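Local atomic coordinates of DegV family protein (Thermus thermophilus, PDB entry 2DT8), a protein that binds fatty acids, palmitic acid among them, as a member of the DegV family, and also carries a bound zinc ion. Residues G173-V187 / R194-A207. Numbering follows the deposited sequence.
Sequences GAQAFLGTLLNLKPV and RVEAAGRARGEKKA
Phe177 and Arg200 meet because each sets its CG anti to its own carbonyl carbon (chi1 -71° and -68°), which puts the ring against strand 194-201 and lays the arginine chain across it. Arg200 CG rests 3.7 Å from the ring centroid, a CH-pi contact over one face, while Ala197 CB comes within 3.4 Å of Phe177 CZ from the opposite face. A bend at chi3 leaves the guanidinium almost parallel to the ring, 4° between their planes, with Leu184 CD1 over one guanidinium face. With an alanine in place of Phe177, the methylenes of Arg200 and the methyl of Ala197 would probably face a gap, leaving the arginine freer to swing. Arg200 and Ala197 lie on a beta hairpin in which Lys185 and Ala201 form an antiparallel hydrogen-bonded pair, Lys185 N reaching Ala201 O at 2.8 Å. Ala198 and Gly199 both face Val187 in a classic beta bulge, and the backbone angles of Gly199 call for glycine. Gly173 N donates a hydrogen bond to Val195 O (2.7 Å), tying the 3-10 turn to the strand. Leu162 packs on Phe177 and Leu181, palmitic acid touches Val195, and the hairpin lies beside strand 154-158, where Arg156 meets Val187 and Ala198.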
ATOM      1  N   GLY A 173      -1.237  15.566   5.934  1.00  9.89           N
ATOM      2  CA  GLY A 173      -0.530  16.274   6.991  1.00  8.82           C
ATOM      3  C   GLY A 173       0.929  16.579   6.711  1.00  9.81           C
ATOM      4  O   GLY A 173       1.561  17.345   7.439  1.00 12.61           O
ATOM      5  N   ALA A 174       1.494  15.970   5.673  1.00 10.05           N
ATOM      6  CA  ALA A 174       2.890  16.227   5.343  1.00  9.55           C
ATOM      7  C   ALA A 174       3.041  17.648   4.811  1.00 10.12           C
ATOM      8  O   ALA A 174       4.147  18.129   4.591  1.00 11.28           O
ATOM      9  CB  ALA A 174       3.390  15.220   4.306  1.00 11.35           C
ATOM     10  N   GLN A 175       1.915  18.316   4.603  1.00 12.57           N
ATOM     11  CA  GLN A 175       1.961  19.685   4.115  1.00 16.33           C
ATOM     12  C   GLN A 175       2.662  20.576   5.134  1.00 16.59           C
ATOM     13  O   GLN A 175       3.217  21.613   4.779  1.00 18.37           O
ATOM     14  CB  GLN A 175       0.555  20.206   3.884  1.00 14.54           C
ATOM     15  CG  GLN A 175       0.517  21.588   3.285  1.00 23.44           C
ATOM     16  CD  GLN A 175      -0.084  21.560   1.909  1.00 31.31           C
ATOM     17  OE1 GLN A 175       0.623  21.495   0.904  1.00 36.12           O
ATOM     18  NE2 GLN A 175      -1.409  21.568   1.854  1.00 32.01           N
ATOM     19  N   ALA A 176       2.632  20.165   6.398  1.00 17.24           N
ATOM     20  CA  ALA A 176       3.266  20.935   7.464  1.00 20.39           C
ATOM     21  C   ALA A 176       4.774  21.027   7.243  1.00 20.01           C
ATOM     22  O   ALA A 176       5.434  21.913   7.780  1.00 22.06           O
ATOM     23  CB  ALA A 176       2.974  20.296   8.823  1.00 22.51           C
ATOM     24  N   PHE A 177       5.324  20.110   6.451  1.00 13.89           N
ATOM     25  CA  PHE A 177       6.758  20.124   6.189  1.00 15.83           C
ATOM     26  C   PHE A 177       7.134  20.975   4.986  1.00 15.18           C
ATOM     27  O   PHE A 177       8.302  21.297   4.802  1.00 21.05           O
ATOM     28  CB  PHE A 177       7.293  18.703   5.962  1.00 16.26           C
ATOM     29  CG  PHE A 177       7.325  17.848   7.201  1.00 18.15           C
ATOM     30  CD1 PHE A 177       7.316  18.423   8.471  1.00 22.27           C
ATOM     31  CD2 PHE A 177       7.397  16.462   7.095  1.00 19.49           C
ATOM     32  CE1 PHE A 177       7.378  17.629   9.618  1.00 20.87           C
ATOM     33  CE2 PHE A 177       7.461  15.658   8.235  1.00 17.06           C
ATOM     34  CZ  PHE A 177       7.450  16.245   9.499  1.00 17.26           C
ATOM     35  N   LEU A 178       6.157  21.331   4.159  1.00 15.21           N
ATOM     36  CA  LEU A 178       6.456  22.126   2.971  1.00 18.73           C
ATOM     37  C   LEU A 178       7.229  23.380   3.337  1.00 24.05           C
ATOM     38  O   LEU A 178       8.321  23.625   2.821  1.00 29.30           O
ATOM     39  CB  LEU A 178       5.172  22.519   2.240  1.00 19.82           C
ATOM     40  CG  LEU A 178       4.424  21.404   1.509  1.00 21.28           C
ATOM     41  CD1 LEU A 178       3.229  21.996   0.796  1.00 24.43           C
ATOM     42  CD2 LEU A 178       5.341  20.731   0.507  1.00 19.10           C
ATOM     43  N   GLY A 179       6.659  24.163   4.242  1.00 24.15           N
ATOM     44  CA  GLY A 179       7.306  25.393   4.656  1.00 26.85           C
ATOM     45  C   GLY A 179       8.167  25.316   5.919  1.00 28.58           C
ATOM     46  O   GLY A 179       8.441  26.309   6.578  1.00 26.77           O
ATOM     47  N   THR A 180       8.618  24.076   6.172  1.00 26.84           N
ATOM     48  CA  THR A 180       9.394  23.875   7.381  1.00 26.78           C
ATOM     49  C   THR A 180      10.466  22.788   7.269  1.00 24.70           C
ATOM     50  O   THR A 180      11.306  22.615   8.142  1.00 24.96           O
ATOM     51  CB  THR A 180       8.570  23.528   8.551  1.00 27.35           C
ATOM     52  OG1 THR A 180       8.023  22.214   8.385  1.00 27.57           O
ATOM     53  CG2 THR A 180       7.444  24.493   8.880  1.00 28.73           C
ATOM     54  N   LEU A 181      10.399  22.101   6.115  1.00 26.03           N
ATOM     55  CA  LEU A 181      11.340  21.015   5.924  1.00 24.18           C
ATOM     56  C   LEU A 181      12.773  21.308   5.475  1.00 23.26           C
ATOM     57  O   LEU A 181      13.706  20.569   5.763  1.00 19.96           O
ATOM     58  CB  LEU A 181      10.781  20.087   4.771  1.00 21.46           C
ATOM     59  CG  LEU A 181      11.541  18.776   4.558  1.00 23.22           C
ATOM     60  CD1 LEU A 181      11.592  17.915   5.822  1.00 22.70           C
ATOM     61  CD2 LEU A 181      10.927  17.903   3.465  1.00 23.13           C
ATOM     62  N   LEU A 182      12.881  22.452   4.776  1.00 23.90           N
ATOM     63  CA  LEU A 182      14.193  22.811   4.274  1.00 24.92           C
ATOM     64  C   LEU A 182      14.910  21.677   3.536  1.00 23.91           C
ATOM     65  O   LEU A 182      14.404  21.108   2.577  1.00 27.49           O
ATOM     66  CB  LEU A 182      14.937  23.568   5.387  1.00 29.22           C
ATOM     67  CG  LEU A 182      14.312  24.941   5.670  1.00 32.38           C
ATOM     68  CD1 LEU A 182      14.786  25.489   7.006  1.00 34.32           C
ATOM     69  CD2 LEU A 182      14.693  25.890   4.547  1.00 34.71           C
ATOM     70  N   ASN A 183      16.035  21.377   3.847  1.00 21.33           N
ATOM     71  CA  ASN A 183      16.940  20.334   3.406  1.00 21.28           C
ATOM     72  C   ASN A 183      16.919  19.021   4.190  1.00 19.98           C
ATOM     73  O   ASN A 183      17.602  18.060   3.861  1.00 19.56           O
ATOM     74  CB  ASN A 183      18.305  20.934   3.263  1.00 19.61           C
ATOM     75  CG  ASN A 183      18.397  22.026   2.205  1.00 27.06           C
ATOM     76  OD1 ASN A 183      17.871  21.879   1.099  1.00 33.86           O
ATOM     77  ND2 ASN A 183      19.073  23.120   2.539  1.00 29.29           N
ATOM     78  N   LEU A 184      16.067  19.043   5.230  1.00 17.07           N
ATOM     79  CA  LEU A 184      15.990  17.858   6.061  1.00 14.95           C
ATOM     80  C   LEU A 184      15.233  16.652   5.409  1.00 13.01           C
ATOM     81  O   LEU A 184      14.549  16.884   4.411  1.00 15.73           O
ATOM     82  CB  LEU A 184      15.218  18.132   7.416  1.00 15.81           C
ATOM     83  CG  LEU A 184      15.860  19.125   8.379  1.00 19.23           C
ATOM     84  CD1 LEU A 184      14.828  19.543   9.412  1.00 20.98           C
ATOM     85  CD2 LEU A 184      17.066  18.480   9.036  1.00 22.73           C
ATOM     86  N   LYS A 185      15.380  15.423   5.910  1.00  9.81           N
ATOM     87  CA  LYS A 185      14.693  14.275   5.312  1.00  8.63           C
ATOM     88  C   LYS A 185      13.397  14.080   6.076  1.00  7.43           C
ATOM     89  O   LYS A 185      13.407  14.007   7.299  1.00  8.57           O
ATOM     90  CB  LYS A 185      15.533  12.998   5.413  1.00  8.88           C
ATOM     91  CG  LYS A 185      16.940  13.130   4.849  1.00 11.11           C
ATOM     92  CD  LYS A 185      16.959  13.668   3.422  1.00 13.99           C
ATOM     93  CE  LYS A 185      18.400  13.825   2.948  1.00 18.83           C
ATOM     94  NZ  LYS A 185      18.481  14.375   1.570  1.00 18.73           N
ATOM     95  N   PRO A 186      12.263  13.990   5.369  1.00  7.18           N
ATOM     96  CA  PRO A 186      10.967  13.810   6.026  1.00  6.30           C
ATOM     97  C   PRO A 186      10.649  12.364   6.363  1.00  7.38           C
ATOM     98  O   PRO A 186      10.998  11.453   5.614  1.00  8.02           O
ATOM     99  CB  PRO A 186       9.990  14.366   5.000  1.00  7.00           C
ATOM    100  CG  PRO A 186      10.604  13.893   3.701  1.00  7.44           C
ATOM    101  CD  PRO A 186      12.098  14.165   3.911  1.00  8.93           C
ATOM    102  N   VAL A 187      10.012  12.160   7.511  1.00  7.46           N
ATOM    103  CA  VAL A 187       9.585  10.827   7.908  1.00  6.62           C
ATOM    104  C   VAL A 187       8.074  10.952   8.001  1.00  7.53           C
ATOM    105  O   VAL A 187       7.544  11.808   8.720  1.00  7.28           O
ATOM    106  CB  VAL A 187      10.197  10.403   9.249  1.00  7.95           C
ATOM    107  CG1 VAL A 187       9.672   9.026   9.642  1.00  9.34           C
ATOM    108  CG2 VAL A 187      11.722  10.361   9.117  1.00  9.59           C
ATOM    109  N   ARG A 194      -4.945   8.620   5.977  1.00  5.54           N
ATOM    110  CA  ARG A 194      -4.443   9.882   5.445  1.00  4.93           C
ATOM    111  C   ARG A 194      -2.968  10.051   5.813  1.00  6.60           C
ATOM    112  O   ARG A 194      -2.558   9.722   6.923  1.00  7.14           O
ATOM    113  CB  ARG A 194      -5.276  11.031   6.039  1.00  5.94           C
ATOM    114  CG  ARG A 194      -4.727  12.443   5.866  1.00  7.80           C
ATOM    115  CD  ARG A 194      -5.601  13.424   6.665  1.00 10.66           C
ATOM    116  NE  ARG A 194      -4.976  14.727   6.902  1.00 13.71           N
ATOM    117  CZ  ARG A 194      -5.053  15.770   6.080  1.00 14.18           C
ATOM    118  NH1 ARG A 194      -5.734  15.682   4.946  1.00 14.29           N
ATOM    119  NH2 ARG A 194      -4.444  16.907   6.396  1.00 14.33           N
ATOM    120  N   VAL A 195      -2.175  10.575   4.884  1.00  5.67           N
ATOM    121  CA  VAL A 195      -0.757  10.787   5.149  1.00  6.64           C
ATOM    122  C   VAL A 195      -0.597  11.841   6.245  1.00  7.31           C
ATOM    123  O   VAL A 195      -1.313  12.844   6.266  1.00  7.46           O
ATOM    124  CB  VAL A 195      -0.022  11.249   3.870  1.00  5.63           C
ATOM    125  CG1 VAL A 195       1.417  11.653   4.200  1.00  6.86           C
ATOM    126  CG2 VAL A 195      -0.032  10.113   2.841  1.00  5.83           C
ATOM    127  N   GLU A 196       0.336  11.598   7.157  1.00  5.90           N
ATOM    128  CA  GLU A 196       0.605  12.528   8.246  1.00  4.65           C
ATOM    129  C   GLU A 196       2.099  12.616   8.475  1.00  6.84           C
ATOM    130  O   GLU A 196       2.853  11.717   8.095  1.00  6.66           O
ATOM    131  CB  GLU A 196      -0.078  12.071   9.539  1.00  8.81           C
ATOM    132  CG  GLU A 196      -1.610  11.992   9.491  1.00 10.33           C
ATOM    133  CD  GLU A 196      -2.294  13.343   9.298  1.00  9.79           C
ATOM    134  OE1 GLU A 196      -1.629  14.391   9.426  1.00 12.42           O
ATOM    135  OE2 GLU A 196      -3.519  13.348   9.025  1.00 10.00           O
ATOM    136  N   ALA A 197       2.531  13.700   9.100  1.00  7.80           N
ATOM    137  CA  ALA A 197       3.944  13.904   9.381  1.00  8.14           C
ATOM    138  C   ALA A 197       4.356  13.067  10.585  1.00 10.81           C
ATOM    139  O   ALA A 197       3.573  12.883  11.524  1.00 11.50           O
ATOM    140  CB  ALA A 197       4.208  15.382   9.651  1.00 11.66           C
ATOM    141  N   ALA A 198       5.590  12.564  10.554  1.00  8.98           N
ATOM    142  CA  ALA A 198       6.121  11.749  11.634  1.00 12.47           C
ATOM    143  C   ALA A 198       7.598  12.025  11.895  1.00 11.64           C
ATOM    144  O   ALA A 198       8.375  11.097  12.134  1.00 17.64           O
ATOM    145  CB  ALA A 198       5.921  10.272  11.325  1.00 12.90           C
ATOM    146  N   GLY A 199       7.992  13.288  11.806  1.00 10.31           N
ATOM    147  CA  GLY A 199       9.373  13.647  12.091  1.00 10.55           C
ATOM    148  C   GLY A 199      10.229  14.049  10.906  1.00 11.09           C
ATOM    149  O   GLY A 199       9.839  13.885   9.750  1.00 10.01           O
ATOM    150  N   ARG A 200      11.406  14.590  11.211  1.00 12.05           N
ATOM    151  CA  ARG A 200      12.376  15.032  10.214  1.00 11.25           C
ATOM    152  C   ARG A 200      13.768  14.754  10.769  1.00 14.58           C
ATOM    153  O   ARG A 200      13.981  14.828  11.974  1.00 18.56           O
ATOM    154  CB  ARG A 200      12.235  16.528   9.946  1.00 15.85           C
ATOM    155  CG  ARG A 200      10.958  16.917   9.245  1.00 17.68           C
ATOM    156  CD  ARG A 200      10.790  18.422   9.271  1.00 21.31           C
ATOM    157  NE  ARG A 200      10.685  18.914  10.641  1.00 27.19           N
ATOM    158  CZ  ARG A 200      10.587  20.197  10.968  1.00 27.94           C
ATOM    159  NH1 ARG A 200      10.580  21.121  10.019  1.00 28.95           N
ATOM    160  NH2 ARG A 200      10.498  20.555  12.242  1.00 28.24           N
ATOM    161  N   ALA A 201      14.716  14.448   9.891  1.00 10.99           N
ATOM    162  CA  ALA A 201      16.069  14.143  10.342  1.00 13.50           C
ATOM    163  C   ALA A 201      17.134  14.683   9.384  1.00 14.09           C
ATOM    164  O   ALA A 201      16.904  14.861   8.196  1.00 14.49           O
ATOM    165  CB  ALA A 201      16.238  12.632  10.493  1.00 15.43           C
ATOM    166  N   ARG A 202      18.248  15.070   9.942  1.00 14.47           N
ATOM    167  CA  ARG A 202      19.372  15.455   9.109  1.00 13.27           C
ATOM    168  C   ARG A 202      20.175  14.212   8.632  1.00 13.07           C
ATOM    169  O   ARG A 202      21.025  13.677   9.331  1.00 13.25           O
ATOM    170  CB  ARG A 202      20.376  16.381   9.892  1.00 15.20           C
ATOM    171  CG  ARG A 202      21.569  16.864   9.105  1.00 25.24           C
ATOM    172  CD  ARG A 202      22.496  17.734   9.939  1.00 28.61           C
ATOM    173  NE  ARG A 202      23.153  18.757   9.127  1.00 35.77           N
ATOM    174  CZ  ARG A 202      23.718  17.997   8.171  1.00 37.33           C
ATOM    175  NH1 ARG A 202      24.536  16.966   8.295  1.00 37.54           N
ATOM    176  NH2 ARG A 202      23.592  18.616   6.995  1.00 40.47           N
ATOM    177  N   GLY A 203      19.897  13.978   7.319  1.00 11.14           N
ATOM    178  CA  GLY A 203      20.532  12.829   6.702  1.00 13.18           C
ATOM    179  C   GLY A 203      19.722  11.532   6.670  1.00 12.92           C
ATOM    180  O   GLY A 203      18.872  11.278   7.515  1.00 12.79           O
ATOM    181  N   GLU A 204      20.047  10.734   5.637  1.00 12.66           N
ATOM    182  CA  GLU A 204      19.338   9.475   5.511  1.00 14.72           C
ATOM    183  C   GLU A 204      19.450   8.507   6.715  1.00 15.01           C
ATOM    184  O   GLU A 204      18.506   7.860   7.148  1.00 13.63           O
ATOM    185  CB  GLU A 204      19.778   8.731   4.188  1.00 18.20           C
ATOM    186  CG  GLU A 204      19.183   7.356   3.909  1.00 28.61           C
ATOM    187  CD  GLU A 204      19.969   6.593   2.854  1.00 32.57           C
ATOM    188  OE1 GLU A 204      19.920   6.994   1.669  1.00 39.01           O
ATOM    189  OE2 GLU A 204      20.637   5.600   3.212  1.00 37.00           O
ATOM    190  N   LYS A 205      20.695   8.498   7.226  1.00 13.95           N
ATOM    191  CA  LYS A 205      20.931   7.682   8.401  1.00 14.03           C
ATOM    192  C   LYS A 205      20.105   7.994   9.651  1.00 14.82           C
ATOM    193  O   LYS A 205      19.544   7.116  10.292  1.00 12.65           O
ATOM    194  CB  LYS A 205      22.462   7.695   8.842  1.00 15.67           C
ATOM    195  CG  LYS A 205      22.826   6.824  10.033  1.00 13.67           C
ATOM    196  CD  LYS A 205      24.333   6.762  10.236  1.00 19.23           C
ATOM    197  CE  LYS A 205      24.693   5.857  11.413  1.00 21.39           C
ATOM    198  NZ  LYS A 205      26.170   5.718  11.604  1.00 24.74           N
ATOM    199  N   LYS A 206      20.086   9.305   9.954  1.00 11.57           N
ATOM    200  CA  LYS A 206      19.317   9.715  11.113  1.00 11.46           C
ATOM    201  C   LYS A 206      17.811   9.441  10.917  1.00 12.78           C
ATOM    202  O   LYS A 206      17.056   9.122  11.827  1.00 11.08           O
ATOM    203  CB  LYS A 206      19.565  11.193  11.595  1.00 14.19           C
ATOM    204  CG  LYS A 206      20.893  11.400  12.312  1.00 23.86           C
ATOM    205  CD  LYS A 206      21.101  12.835  12.753  1.00 30.03           C
ATOM    206  CE  LYS A 206      22.438  12.959  13.456  1.00 31.46           C
ATOM    207  NZ  LYS A 206      22.601  11.831  14.417  1.00 32.72           N
ATOM    208  N   ALA A 207      17.447   9.599   9.632  1.00 11.42           N
ATOM    209  CA  ALA A 207      16.076   9.285   9.278  1.00  9.78           C
ATOM    210  C   ALA A 207      15.711   7.818   9.561  1.00 10.90           C
ATOM    211  O   ALA A 207      14.650   7.494  10.116  1.00 10.33           O
ATOM    212  CB  ALA A 207      15.792   9.569   7.776  1.00  9.44           C
TER
HETATM  213  O   HOH W   1      19.171  16.083   5.548  1.00 16.24           O